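Local coordinates for protein glycerol dehydrogenase (Schizosaccharomyces pombe, PDB 1TA9) that oxidises glycerol to dihydroxyacetone with NAD(+), probably through a catalytic zinc ion, and serves in the assimilation of glycerol, at residues 64-69 with 306-311; 70-75 with 294-299; 185-190 with 205-210; 231-236 with 300-305; 237-242 with 312-317. One frame throughout, in Å; residues are numbered along the deposited sequence.

Contact 1: 64-69 with 306-311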
# COMPACT_ATOMS: atom_id res chain seq x y z
N ARG B 64 6.21 14.53 -35.23
CA ARG B 64 5.31 13.74 -34.39
C ARG B 64 3.99 13.72 -35.14
O ARG B 64 3.37 14.78 -35.35
CB ARG B 64 5.14 14.41 -33.02
CG ARG B 64 4.29 13.62 -32.04
CD ARG B 64 4.10 14.36 -30.72
NE ARG B 64 5.37 14.71 -30.09
CZ ARG B 64 5.57 14.76 -28.77
NH1 ARG B 64 6.76 15.10 -28.29
NH2 ARG B 64 4.58 14.45 -27.94
N ILE B 65 3.55 12.53 -35.54
CA ILE B 65 2.34 12.39 -36.35
C ILE B 65 1.25 11.48 -35.79
O ILE B 65 1.53 10.38 -35.31
CB ILE B 65 2.71 11.85 -37.76
CG1 ILE B 65 3.74 12.78 -38.41
CG2 ILE B 65 1.46 11.71 -38.61
CD1 ILE B 65 4.29 12.26 -39.74
N PHE B 66 0.01 11.95 -35.88
CA PHE B 66 -1.16 11.19 -35.45
C PHE B 66 -2.04 11.12 -36.69
O PHE B 66 -2.21 12.12 -37.40
CB PHE B 66 -1.88 11.90 -34.30
CG PHE B 66 -3.14 11.21 -33.85
CD1 PHE B 66 -4.37 11.50 -34.44
CD2 PHE B 66 -3.10 10.26 -32.83
CE1 PHE B 66 -5.54 10.86 -34.02
CE2 PHE B 66 -4.26 9.60 -32.41
CZ PHE B 66 -5.48 9.90 -33.00
N THR B 67 -2.60 9.95 -36.95
CA THR B 67 -3.44 9.75 -38.13
C THR B 67 -4.74 9.07 -37.74
O THR B 67 -4.77 8.25 -36.82
CB THR B 67 -2.67 8.92 -39.19
OG1 THR B 67 -3.40 8.90 -40.42
CG2 THR B 67 -2.46 7.50 -38.70
N SER B 68 -5.83 9.41 -38.42
CA SER B 68 -7.12 8.83 -38.07
C SER B 68 -8.20 8.96 -39.12
O SER B 68 -8.07 9.73 -40.08
CB SER B 68 -7.62 9.49 -36.77
OG SER B 68 -8.99 9.22 -36.53
N PRO B 69 -9.27 8.16 -39.00
CA PRO B 69 -10.36 8.26 -39.96
C PRO B 69 -11.04 9.56 -39.52
O PRO B 69 -10.84 9.99 -38.38
CB PRO B 69 -11.23 7.05 -39.65
CG PRO B 69 -10.23 6.04 -39.11
CD PRO B 69 -9.37 6.91 -38.22
N PHE B 306 -2.65 0.83 -32.89
CA PHE B 306 -1.56 0.18 -33.62
C PHE B 306 -0.98 1.06 -34.72
O PHE B 306 0.24 1.15 -34.86
CB PHE B 306 -2.03 -1.18 -34.18
CG PHE B 306 -2.41 -1.16 -35.64
CD1 PHE B 306 -1.43 -1.11 -36.63
CD2 PHE B 306 -3.75 -1.20 -36.02
CE1 PHE B 306 -1.79 -1.11 -37.98
CE2 PHE B 306 -4.11 -1.20 -37.37
CZ PHE B 306 -3.12 -1.16 -38.35
N GLU B 307 -1.83 1.74 -35.48
CA GLU B 307 -1.32 2.57 -36.57
C GLU B 307 -0.54 3.79 -36.08
O GLU B 307 0.44 4.20 -36.73
CB GLU B 307 -2.47 3.02 -37.49
CG GLU B 307 -1.99 3.69 -38.77
CD GLU B 307 -3.10 3.92 -39.79
OE1 GLU B 307 -2.78 4.39 -40.90
OE2 GLU B 307 -4.28 3.66 -39.48
N ASN B 308 -0.95 4.35 -34.95
CA ASN B 308 -0.25 5.51 -34.41
C ASN B 308 0.92 5.09 -33.54
O ASN B 308 1.75 5.92 -33.15
CB ASN B 308 -1.23 6.39 -33.65
CG ASN B 308 -2.13 7.16 -34.59
OD1 ASN B 308 -1.65 8.03 -35.33
ND2 ASN B 308 -3.41 6.83 -34.60
N GLY B 309 0.96 3.80 -33.26
CA GLY B 309 2.06 3.23 -32.50
C GLY B 309 2.80 2.44 -33.57
O GLY B 309 3.51 3.01 -34.40
N GLY B 310 2.62 1.12 -33.56
CA GLY B 310 3.28 0.31 -34.57
C GLY B 310 3.17 -1.18 -34.32
O GLY B 310 2.78 -1.62 -33.23
N LEU B 311 3.51 -1.96 -35.34
CA LEU B 311 3.50 -3.41 -35.25
C LEU B 311 4.93 -3.83 -34.92
O LEU B 311 5.88 -3.09 -35.19
CB LEU B 311 3.07 -4.04 -36.58
CG LEU B 311 1.67 -3.70 -37.09
CD1 LEU B 311 1.39 -4.46 -38.39
CD2 LEU B 311 0.64 -4.08 -36.02
O HOH W 1 1.33 8.62 -33.27
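Ile65 meets Asn308 through a water: its O and the O of Asn308 both accept from water 1, at 2.7 Å each, so two backbone carbonyls with no donor of their own to offer are joined by one molecule that gives a proton to each. At Phe66 the contact becomes a stack. The ring and the side-chain amide of Asn308 are only 3° apart in plane, and Asn308 ND2 lies over one ring face, offset toward the rim, 3.6 Å from Phe66 CE2. With Phe66 CG anti to the backbone N (chi1 177°), the ring comes alongside Asn308 and its face is covered by the amide. Thr67 then closes a two-bond clasp between its own peptide groups and that same amide. Its N gives a hydrogen bond of 2.7 Å, which meets Asn308 OD1 on a lone pair, in the carbonyl plane, and Asn308 ND2 returns one to Thr67 O (3.0 Å). Both have N-H...O angles of 162°, so the amide imitates a neighbouring strand and is fixed in rotation. ND2 also bonds Leu304 O. Thr67 CG2 packs against the carboxylate of Glu307, 3.8 Å from its CD, while Thr67 OG1 turns to Asn207 and Glu307 bonds Ser187 and Asn207. Strand 64-67 thus lies beside the C-terminal part of helix 289-307, its Phe66 also touching helix 258-284, and it pairs in an antiparallel ladder with a strand of the second subunit.

Contact 2: 70-75 with 294-299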
# COMPACT_ATOMS: atom_id res chain seq x y z
N GLN B 70 -11.83 10.17 -40.39
CA GLN B 70 -12.52 11.40 -40.01
C GLN B 70 -13.64 11.13 -39.01
O GLN B 70 -13.91 11.95 -38.13
CB GLN B 70 -13.09 12.09 -41.24
CG GLN B 70 -12.02 12.56 -42.21
CD GLN B 70 -12.62 13.25 -43.41
OE1 GLN B 70 -13.21 12.60 -44.28
NE2 GLN B 70 -12.48 14.57 -43.46
N LYS B 71 -14.30 9.99 -39.16
CA LYS B 71 -15.40 9.63 -38.28
C LYS B 71 -15.46 8.13 -38.03
O LYS B 71 -15.13 7.33 -38.91
CB LYS B 71 -16.75 10.05 -38.89
CG LYS B 71 -16.91 11.54 -39.16
CD LYS B 71 -17.20 12.33 -37.89
CE LYS B 71 -17.59 13.76 -38.25
NZ LYS B 71 -17.74 14.64 -37.05
N TYR B 72 -15.87 7.76 -36.82
CA TYR B 72 -16.05 6.36 -36.44
C TYR B 72 -17.43 6.35 -35.80
O TYR B 72 -17.66 7.06 -34.82
CB TYR B 72 -14.99 5.91 -35.43
CG TYR B 72 -15.26 4.55 -34.83
CD1 TYR B 72 -16.05 4.42 -33.68
CD2 TYR B 72 -14.76 3.39 -35.42
CE1 TYR B 72 -16.32 3.16 -33.14
CE2 TYR B 72 -15.02 2.14 -34.89
CZ TYR B 72 -15.80 2.03 -33.74
OH TYR B 72 -16.06 0.78 -33.21
N VAL B 73 -18.34 5.58 -36.37
CA VAL B 73 -19.71 5.51 -35.87
C VAL B 73 -20.09 4.07 -35.57
O VAL B 73 -19.98 3.21 -36.43
CB VAL B 73 -20.69 6.08 -36.92
CG1 VAL B 73 -22.12 6.03 -36.39
CG2 VAL B 73 -20.29 7.51 -37.26
N GLN B 74 -20.56 3.84 -34.35
CA GLN B 74 -20.93 2.50 -33.89
C GLN B 74 -22.26 2.51 -33.13
O GLN B 74 -22.43 3.25 -32.16
CB GLN B 74 -19.82 1.98 -32.99
CG GLN B 74 -20.09 0.66 -32.30
CD GLN B 74 -19.07 0.37 -31.21
OE1 GLN B 74 -17.87 0.52 -31.42
NE2 GLN B 74 -19.56 -0.05 -30.05
N GLY B 75 -23.20 1.66 -33.55
CA GLY B 75 -24.48 1.61 -32.86
C GLY B 75 -25.37 0.49 -33.36
O GLY B 75 -25.20 0.01 -34.48
N VAL B 294 -16.21 -3.64 -26.24
CA VAL B 294 -15.21 -4.47 -26.89
C VAL B 294 -15.23 -4.27 -28.40
O VAL B 294 -14.20 -4.40 -29.07
CB VAL B 294 -15.40 -5.95 -26.51
CG1 VAL B 294 -14.42 -6.83 -27.28
CG2 VAL B 294 -15.19 -6.11 -25.01
N VAL B 295 -16.40 -3.96 -28.96
CA VAL B 295 -16.46 -3.71 -30.39
C VAL B 295 -15.62 -2.45 -30.62
O VAL B 295 -14.84 -2.38 -31.58
CB VAL B 295 -17.91 -3.47 -30.89
CG1 VAL B 295 -17.89 -2.92 -32.31
CG2 VAL B 295 -18.69 -4.78 -30.85
N GLU B 296 -15.74 -1.47 -29.73
CA GLU B 296 -14.94 -0.26 -29.87
C GLU B 296 -13.45 -0.57 -29.68
O GLU B 296 -12.61 -0.06 -30.41
CB GLU B 296 -15.36 0.83 -28.86
CG GLU B 296 -14.61 2.15 -29.12
CD GLU B 296 -14.68 3.15 -27.99
OE1 GLU B 296 -13.75 3.98 -27.91
OE2 GLU B 296 -15.65 3.14 -27.20
N ALA B 297 -13.13 -1.40 -28.70
CA ALA B 297 -11.74 -1.76 -28.45
C ALA B 297 -11.13 -2.52 -29.63
O ALA B 297 -9.99 -2.25 -30.03
CB ALA B 297 -11.64 -2.61 -27.18
N ASN B 298 -11.89 -3.45 -30.18
CA ASN B 298 -11.43 -4.26 -31.30
C ASN B 298 -11.27 -3.47 -32.59
O ASN B 298 -10.44 -3.80 -33.44
CB ASN B 298 -12.42 -5.40 -31.58
CG ASN B 298 -12.30 -6.54 -30.58
OD1 ASN B 298 -11.58 -6.44 -29.59
ND2 ASN B 298 -13.01 -7.62 -30.85
N THR B 299 -12.07 -2.42 -32.74
CA THR B 299 -12.06 -1.63 -33.97
C THR B 299 -11.37 -0.28 -33.87
O THR B 299 -10.31 -0.07 -34.46
CB THR B 299 -13.50 -1.42 -34.47
OG1 THR B 299 -14.25 -2.63 -34.27
CG2 THR B 299 -13.50 -1.08 -35.96
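The Tyr72 ring is met across the contact at its edge: Thr299 CG2 lies near the ring plane, 3.7 Å from Tyr72 CE2, and Gln74 OE1 is in that plane too, beyond the hydroxyl. Ile211 and Ile213 of strand 210-214 also touch this side chain. Tyr72 OH gives a short hydrogen bond to Gln74 OE1 (2.6 Å), in the carbonyl plane of the amide, tying together two side chains two residues apart on one side of the strand. The other end of that amide is held by Glu292 O, which takes NE2, so both ends of the flat group are fixed. Its carbon and oxygen then rest on Val295, with Gln74 OE1 3.6 Å from Val295 CG1; the nearby Glu296 N is too poorly angled to count as a bond. Thr299 presents carbon to the tyrosine because its hydroxyl is turned back to the helix: OG1 bonds Val295 O at 2.8 Å. Glu296 sends its carboxylate to Arg64 of the second subunit. The segment axes are nearly antiparallel (151°) and 10.1 Å apart. Strand 71-75, outermost in this chain's parallel sheet, which runs on into the second subunit, packs here on helix 289-307, as in the two-domain fold of iron-containing alcohol dehydrogenases.

Contact 3: 185-190 with 205-210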
# COMPACT_ATOMS: atom_id res chain seq x y z
N THR B 185 -10.11 0.61 -39.64
CA THR B 185 -9.68 2.01 -39.60
C THR B 185 -8.33 2.34 -40.22
O THR B 185 -8.02 3.52 -40.40
CB THR B 185 -9.59 2.52 -38.15
OG1 THR B 185 -8.46 1.91 -37.52
CG2 THR B 185 -10.85 2.16 -37.38
N SER B 186 -7.54 1.33 -40.56
CA SER B 186 -6.19 1.58 -41.07
C SER B 186 -6.02 2.01 -42.52
O SER B 186 -6.87 1.78 -43.38
CB SER B 186 -5.31 0.36 -40.82
OG SER B 186 -5.60 -0.67 -41.74
N SER B 187 -4.87 2.63 -42.76
CA SER B 187 -4.48 3.11 -44.08
C SER B 187 -3.66 2.02 -44.76
O SER B 187 -3.07 2.25 -45.81
CB SER B 187 -3.61 4.36 -43.94
OG SER B 187 -4.21 5.31 -43.09
N LEU B 188 -3.63 0.85 -44.15
CA LEU B 188 -2.86 -0.27 -44.69
C LEU B 188 -3.71 -1.26 -45.47
O LEU B 188 -4.94 -1.25 -45.39
CB LEU B 188 -2.17 -1.05 -43.57
CG LEU B 188 -1.48 -0.35 -42.40
CD1 LEU B 188 -0.64 -1.38 -41.65
CD2 LEU B 188 -0.60 0.78 -42.89
N SER B 189 -3.03 -2.11 -46.21
CA SER B 189 -3.66 -3.16 -46.99
C SER B 189 -2.67 -4.31 -47.08
O SER B 189 -1.61 -4.18 -47.69
CB SER B 189 -4.01 -2.66 -48.39
OG SER B 189 -5.20 -1.89 -48.36
N VAL B 190 -3.01 -5.42 -46.44
CA VAL B 190 -2.15 -6.59 -46.45
C VAL B 190 -2.15 -7.21 -47.84
O VAL B 190 -3.21 -7.52 -48.39
CB VAL B 190 -2.63 -7.61 -45.42
N PRO B 205 -2.10 7.20 -48.50
CA PRO B 205 -1.74 8.50 -47.92
C PRO B 205 -2.68 8.98 -46.81
O PRO B 205 -2.26 9.73 -45.93
CB PRO B 205 -1.74 9.42 -49.14
CG PRO B 205 -2.77 8.80 -50.03
CD PRO B 205 -2.46 7.33 -49.92
N LEU B 206 -3.93 8.54 -46.85
CA LEU B 206 -4.91 8.93 -45.84
C LEU B 206 -5.69 7.71 -45.35
O LEU B 206 -5.72 6.68 -46.03
CB LEU B 206 -5.89 9.95 -46.41
CG LEU B 206 -5.31 11.28 -46.93
CD1 LEU B 206 -6.36 11.99 -47.78
CD2 LEU B 206 -4.88 12.15 -45.76
N ASN B 207 -6.31 7.82 -44.18
CA ASN B 207 -7.11 6.73 -43.62
C ASN B 207 -8.49 6.75 -44.23
O ASN B 207 -8.90 7.75 -44.82
CB ASN B 207 -7.28 6.90 -42.10
CG ASN B 207 -6.03 6.60 -41.33
OD1 ASN B 207 -5.04 7.33 -41.40
ND2 ASN B 207 -6.06 5.51 -40.57
N PRO B 208 -9.24 5.64 -44.12
CA PRO B 208 -10.59 5.62 -44.68
C PRO B 208 -11.30 6.78 -44.00
O PRO B 208 -10.97 7.11 -42.86
CB PRO B 208 -11.13 4.26 -44.23
CG PRO B 208 -9.89 3.41 -44.23
CD PRO B 208 -8.86 4.31 -43.60
N ASN B 209 -12.27 7.38 -44.67
CA ASN B 209 -12.95 8.53 -44.09
C ASN B 209 -13.92 8.22 -42.96
O ASN B 209 -13.97 8.94 -41.96
CB ASN B 209 -13.65 9.30 -45.21
CG ASN B 209 -12.70 9.66 -46.33
OD1 ASN B 209 -12.31 8.80 -47.13
ND2 ASN B 209 -12.29 10.92 -46.39
N LEU B 210 -14.68 7.14 -43.10
CA LEU B 210 -15.64 6.75 -42.08
C LEU B 210 -15.66 5.25 -41.85
O LEU B 210 -15.67 4.48 -42.80
CB LEU B 210 -17.06 7.19 -42.48
CG LEU B 210 -18.23 6.59 -41.70
CD1 LEU B 210 -18.28 7.13 -40.28
CD2 LEU B 210 -19.54 6.90 -42.42
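Asn207 ND2 donates to Thr185 O at 2.8 Å, the one clear hydrogen bond between the two segments. It is nearly straight, 163° at the hydrogen, and lies in the plane of the carbonyl and within 6° of the plane of the Asn207 amide. The amide has further partners: ND2 also bonds Glu307, and OD1 takes Thr67 OG1, so its flip is settled by partners of both kinds. With chi1 at -73°, Asn207 CG stands anti to its carbonyl carbon, and this swings the amide toward the backbone of 185-187. Ser187 OG lies close by but is engaged with Glu307 OE1, and its approach to the Asn207 amide is too tight in the model to be read. Next along the chain, the Pro208 ring sits against two successive carbonyls: its CD is 3.2 Å from Ser186 O and 3.4 Å from Thr185 O. Lys162 NZ is a further partner of Ser186 O. The contact lies in the loop that carries Ser186 and Leu188, which probably contribute to the NAD(+) site. This loop leads into the hairpin of strands 188-192 and 198-203, whose return reaches strand 210-214; Pro208 touches strand 172-176 and helix 155-167, and Ser186 touches helix 289-307.

Contact 4: 231-236 with 300-305. With K (potassium ion), chain J; ZN (zinc ion), chain I.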
# COMPACT_ATOMS: atom_id res chain seq x y z
N GLY B 231 -8.18 -11.27 -29.93
CA GLY B 231 -6.81 -11.73 -30.09
C GLY B 231 -5.97 -10.70 -30.80
O GLY B 231 -4.81 -10.46 -30.44
N ASP B 232 -6.55 -10.06 -31.81
CA ASP B 232 -5.83 -9.04 -32.56
C ASP B 232 -5.66 -7.82 -31.66
O ASP B 232 -4.59 -7.22 -31.61
CB ASP B 232 -6.62 -8.67 -33.82
CG ASP B 232 -5.74 -8.02 -34.88
OD1 ASP B 232 -6.28 -7.41 -35.82
OD2 ASP B 232 -4.50 -8.13 -34.76
N ALA B 233 -6.72 -7.45 -30.94
CA ALA B 233 -6.67 -6.28 -30.06
C ALA B 233 -5.64 -6.45 -28.93
O ALA B 233 -5.00 -5.48 -28.51
CB ALA B 233 -8.06 -6.00 -29.49
N LEU B 234 -5.48 -7.67 -28.44
CA LEU B 234 -4.52 -7.94 -27.38
C LEU B 234 -3.07 -7.64 -27.76
O LEU B 234 -2.26 -7.28 -26.90
CB LEU B 234 -4.61 -9.39 -26.91
CG LEU B 234 -5.73 -9.72 -25.92
CD1 LEU B 234 -5.82 -11.23 -25.72
CD2 LEU B 234 -5.46 -9.01 -24.60
N SER B 235 -2.72 -7.77 -29.03
CA SER B 235 -1.35 -7.51 -29.44
C SER B 235 -1.03 -6.02 -29.58
O SER B 235 0.14 -5.63 -29.53
CB SER B 235 -1.04 -8.22 -30.76
OG SER B 235 -1.69 -7.59 -31.85
N THR B 236 -2.06 -5.20 -29.73
CA THR B 236 -1.87 -3.76 -29.90
C THR B 236 -0.99 -3.10 -28.84
O THR B 236 0.01 -2.47 -29.17
CB THR B 236 -3.22 -3.02 -29.94
OG1 THR B 236 -4.00 -3.51 -31.04
CG2 THR B 236 -2.99 -1.52 -30.12
N LEU B 300 -11.96 0.65 -33.12
CA LEU B 300 -11.39 1.98 -32.98
C LEU B 300 -10.09 2.03 -32.18
O LEU B 300 -9.06 2.51 -32.68
CB LEU B 300 -12.40 2.94 -32.35
CG LEU B 300 -11.96 4.39 -32.13
CD1 LEU B 300 -11.70 5.07 -33.47
CD2 LEU B 300 -13.04 5.13 -31.36
N MET B 301 -10.12 1.55 -30.94
CA MET B 301 -8.94 1.60 -30.09
C MET B 301 -7.76 0.80 -30.65
O MET B 301 -6.65 1.31 -30.78
CB MET B 301 -9.27 1.11 -28.69
CG MET B 301 -10.30 1.97 -27.96
SD MET B 301 -10.64 1.29 -26.33
CE MET B 301 -12.44 1.07 -26.38
N SER B 302 -8.00 -0.46 -30.97
CA SER B 302 -6.92 -1.27 -31.51
C SER B 302 -6.41 -0.67 -32.82
O SER B 302 -5.20 -0.64 -33.07
CB SER B 302 -7.41 -2.70 -31.73
OG SER B 302 -6.31 -3.55 -32.02
N GLY B 303 -7.33 -0.17 -33.64
CA GLY B 303 -6.96 0.43 -34.91
C GLY B 303 -6.07 1.66 -34.77
O GLY B 303 -4.98 1.69 -35.33
N LEU B 304 -6.53 2.66 -34.03
CA LEU B 304 -5.74 3.87 -33.84
C LEU B 304 -4.51 3.59 -32.99
O LEU B 304 -3.47 4.22 -33.17
CB LEU B 304 -6.58 4.96 -33.16
CG LEU B 304 -7.77 5.53 -33.92
CD1 LEU B 304 -8.50 6.53 -33.03
CD2 LEU B 304 -7.28 6.20 -35.20
N GLY B 305 -4.65 2.65 -32.06
CA GLY B 305 -3.56 2.29 -31.18
C GLY B 305 -2.38 1.64 -31.88
O GLY B 305 -1.23 1.89 -31.52
K K J . -3.38 -5.38 -33.36
ZN ZN I . -3.86 -7.64 -36.83
O HOH W 2 -0.95 -4.59 -32.97
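Segments 231-236 of helix 223-245 and 300-305 of helix 289-307 run with their axes at 44° and 9.1 Å apart, Ala233 and Ser302 being closest in backbone. Ser302 carries the meeting: its OG, anti to the backbone N (chi1 -170°), reaches across to Thr236 OG1 at 2.5 Å, a short hydrogen bond between hydroxyls whose proton is not assigned. The same OG comes over the backbone of Ala233, near its CA, and also bonds Asp182. The methyl of Thr236 packs on the backbone of Gly305, which has no side chain on this side, with Thr236 CG2 3.7 Å from Gly305 C. Thr236 OG1 also binds the potassium ion at 3.0 Å, in a shell with Asp232 O (2.8 Å), water 2 and the longer Ser235 OG; Asp182 adds a ligand. Asp232 bridges the two metals: OD2 binds the zinc ion at 2.2 Å and lies 3.3 Å from the potassium ion, and OD1 approaches the zinc ion too, at a longer 2.6 Å. His315 and His333 complete the protein part of the zinc site. A valine in place of Thr236 would probably cost the potassium ion a ligand and leave Ser302 OG without its partner on this helix. One turn of helix 223-245 therefore serves two cations through a carboxylate, a carbonyl and two hydroxyls, while helix 289-307 supplies Ser302 as a second-shell group whose OG links two potassium ligands, Thr236 and Asp182.

Contact 5: 237-242 with 312-317. With ZN (zinc ion), chain I.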
# COMPACT_ATOMS: atom_id res chain seq x y z
N TRP B 237 -1.37 -3.24 -27.57
CA TRP B 237 -0.59 -2.62 -26.51
C TRP B 237 0.83 -3.20 -26.47
O TRP B 237 1.80 -2.45 -26.34
CB TRP B 237 -1.26 -2.83 -25.15
CG TRP B 237 -0.51 -2.20 -24.01
CD1 TRP B 237 -0.49 -0.87 -23.67
CD2 TRP B 237 0.34 -2.87 -23.07
NE1 TRP B 237 0.33 -0.68 -22.59
CE2 TRP B 237 0.85 -1.88 -22.20
CE3 TRP B 237 0.73 -4.20 -22.89
CZ2 TRP B 237 1.72 -2.19 -21.15
CZ3 TRP B 237 1.60 -4.51 -21.85
CH2 TRP B 237 2.09 -3.50 -20.99
N VAL B 238 0.95 -4.51 -26.60
CA VAL B 238 2.26 -5.15 -26.57
C VAL B 238 3.17 -4.64 -27.68
O VAL B 238 4.30 -4.22 -27.43
CB VAL B 238 2.16 -6.68 -26.69
CG1 VAL B 238 3.56 -7.28 -26.87
CG2 VAL B 238 1.50 -7.27 -25.45
N GLU B 239 2.68 -4.66 -28.92
CA GLU B 239 3.50 -4.22 -30.04
C GLU B 239 3.79 -2.73 -30.02
O GLU B 239 4.94 -2.32 -30.18
CB GLU B 239 2.86 -4.63 -31.37
CG GLU B 239 2.73 -6.15 -31.53
CD GLU B 239 2.28 -6.57 -32.91
OE1 GLU B 239 3.13 -6.70 -33.82
OE2 GLU B 239 1.06 -6.78 -33.09
N THR B 240 2.76 -1.91 -29.83
CA THR B 240 2.96 -0.47 -29.79
C THR B 240 3.91 -0.04 -28.68
O THR B 240 4.76 0.83 -28.90
CB THR B 240 1.61 0.28 -29.67
OG1 THR B 240 1.00 0.34 -30.97
CG2 THR B 240 1.81 1.70 -29.14
N GLU B 241 3.80 -0.64 -27.50
CA GLU B 241 4.72 -0.28 -26.42
C GLU B 241 6.16 -0.62 -26.86
O GLU B 241 7.09 0.12 -26.56
CB GLU B 241 4.38 -1.04 -25.14
CG GLU B 241 3.22 -0.43 -24.36
CD GLU B 241 3.57 0.93 -23.77
OE1 GLU B 241 2.88 1.91 -24.09
OE2 GLU B 241 4.54 1.02 -22.99
N SER B 242 6.32 -1.73 -27.57
CA SER B 242 7.63 -2.16 -28.06
C SER B 242 8.21 -1.19 -29.08
O SER B 242 9.41 -0.91 -29.08
CB SER B 242 7.52 -3.56 -28.68
OG SER B 242 8.78 -3.97 -29.20
N ALA B 312 5.07 -5.00 -34.31
CA ALA B 312 6.40 -5.48 -33.95
C ALA B 312 6.56 -6.96 -34.28
O ALA B 312 6.29 -7.39 -35.40
CB ALA B 312 6.66 -5.22 -32.46
N ALA B 313 6.98 -7.75 -33.30
CA ALA B 313 7.19 -9.18 -33.52
C ALA B 313 5.90 -9.98 -33.71
O ALA B 313 5.83 -10.84 -34.58
CB ALA B 313 8.01 -9.77 -32.39
N ALA B 314 4.90 -9.71 -32.88
CA ALA B 314 3.64 -10.45 -32.95
C ALA B 314 3.10 -10.64 -34.36
O ALA B 314 2.89 -11.77 -34.81
CB ALA B 314 2.58 -9.78 -32.08
N HIS B 315 2.88 -9.54 -35.08
CA HIS B 315 2.36 -9.65 -36.43
C HIS B 315 3.35 -10.24 -37.43
O HIS B 315 2.95 -10.93 -38.36
CB HIS B 315 1.84 -8.30 -36.92
CG HIS B 315 0.43 -8.03 -36.48
ND1 HIS B 315 0.09 -7.83 -35.16
CD2 HIS B 315 -0.73 -8.02 -37.18
CE1 HIS B 315 -1.23 -7.72 -35.07
NE2 HIS B 315 -1.74 -7.83 -36.28
N ALA B 316 4.63 -9.99 -37.22
CA ALA B 316 5.65 -10.55 -38.10
C ALA B 316 5.59 -12.07 -37.96
O ALA B 316 5.72 -12.81 -38.94
CB ALA B 316 7.02 -10.02 -37.72
N ILE B 317 5.39 -12.53 -36.73
CA ILE B 317 5.31 -13.96 -36.45
C ILE B 317 4.04 -14.53 -37.07
O ILE B 317 4.04 -15.64 -37.59
CB ILE B 317 5.33 -14.22 -34.93
CG1 ILE B 317 6.67 -13.77 -34.36
CG2 ILE B 317 5.10 -15.70 -34.64
CD1 ILE B 317 6.73 -13.71 -32.86
ZN ZN I . -3.86 -7.64 -36.83
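Glu239 grips His315 twice and Ala312 once, in a His-carboxylate hydrogen bond reinforced at the start of helix 313-322. The shortest bond is His315 ND1 to Glu239 OE2, 2.5 Å; OE2 uses its syn lone pair, the bond is bent to 138°, and carboxylate and ring are nearly coplanar, 14° apart. On the other oxygen, Glu239 OE1 accepts Ala312 N at 2.6 Å and His315 N at 3.1 Å, which arrive from opposite faces of the carboxylate plane. Ala312 is the N-cap residue, so a carboxylate is set at a helix N-terminus, where the helix dipole would probably favour its negative charge. Ser235 adds a further bond to OE2. A glutamine at this position would probably set an amide N-H against ND1 or against the two backbone N-H groups, so that one side of the grip is lost and the ring is less firmly held. Close packing completes the joint. The Ala314 methyl lies 3.3 Å from Glu239 CD, and Ala312 CB packs at 4.0 Å from Glu239 CB, with Ser242 OG also near Ala312 CB. Held thus at ND1, the ring directs its far nitrogen to the metal, His315 NE2 binding the zinc ion at 2.2 Å.

Overall arrangement
Contacts 4 and 5 share helix 223-245 and the zinc ion: Asp232 comes from the first and His315 from the second, with Asp232 OD2 3.2 Å from His315 NE2; the contact centres are about 11 Å apart. Helix 289-307 threads contacts 2, 4 and 1 in turn, then leads into the helix of contact 5; Thr240 OG1 ties that contact to Gly305 O of contact 4 (2.8 Å) and Gly310 N of contact 1. Contact 3, with its probable NAD(+) residues, joins strand 64-67 through Asn207 OD1 to Thr67 OG1 (2.5 Å) and helix 289-307 through Ser187 OG to Glu307 OE1 (2.8 Å). Contact 2 lies farthest from contact 5, about 22 Å between centres, while contacts 1 to 4 all touch the second subunit.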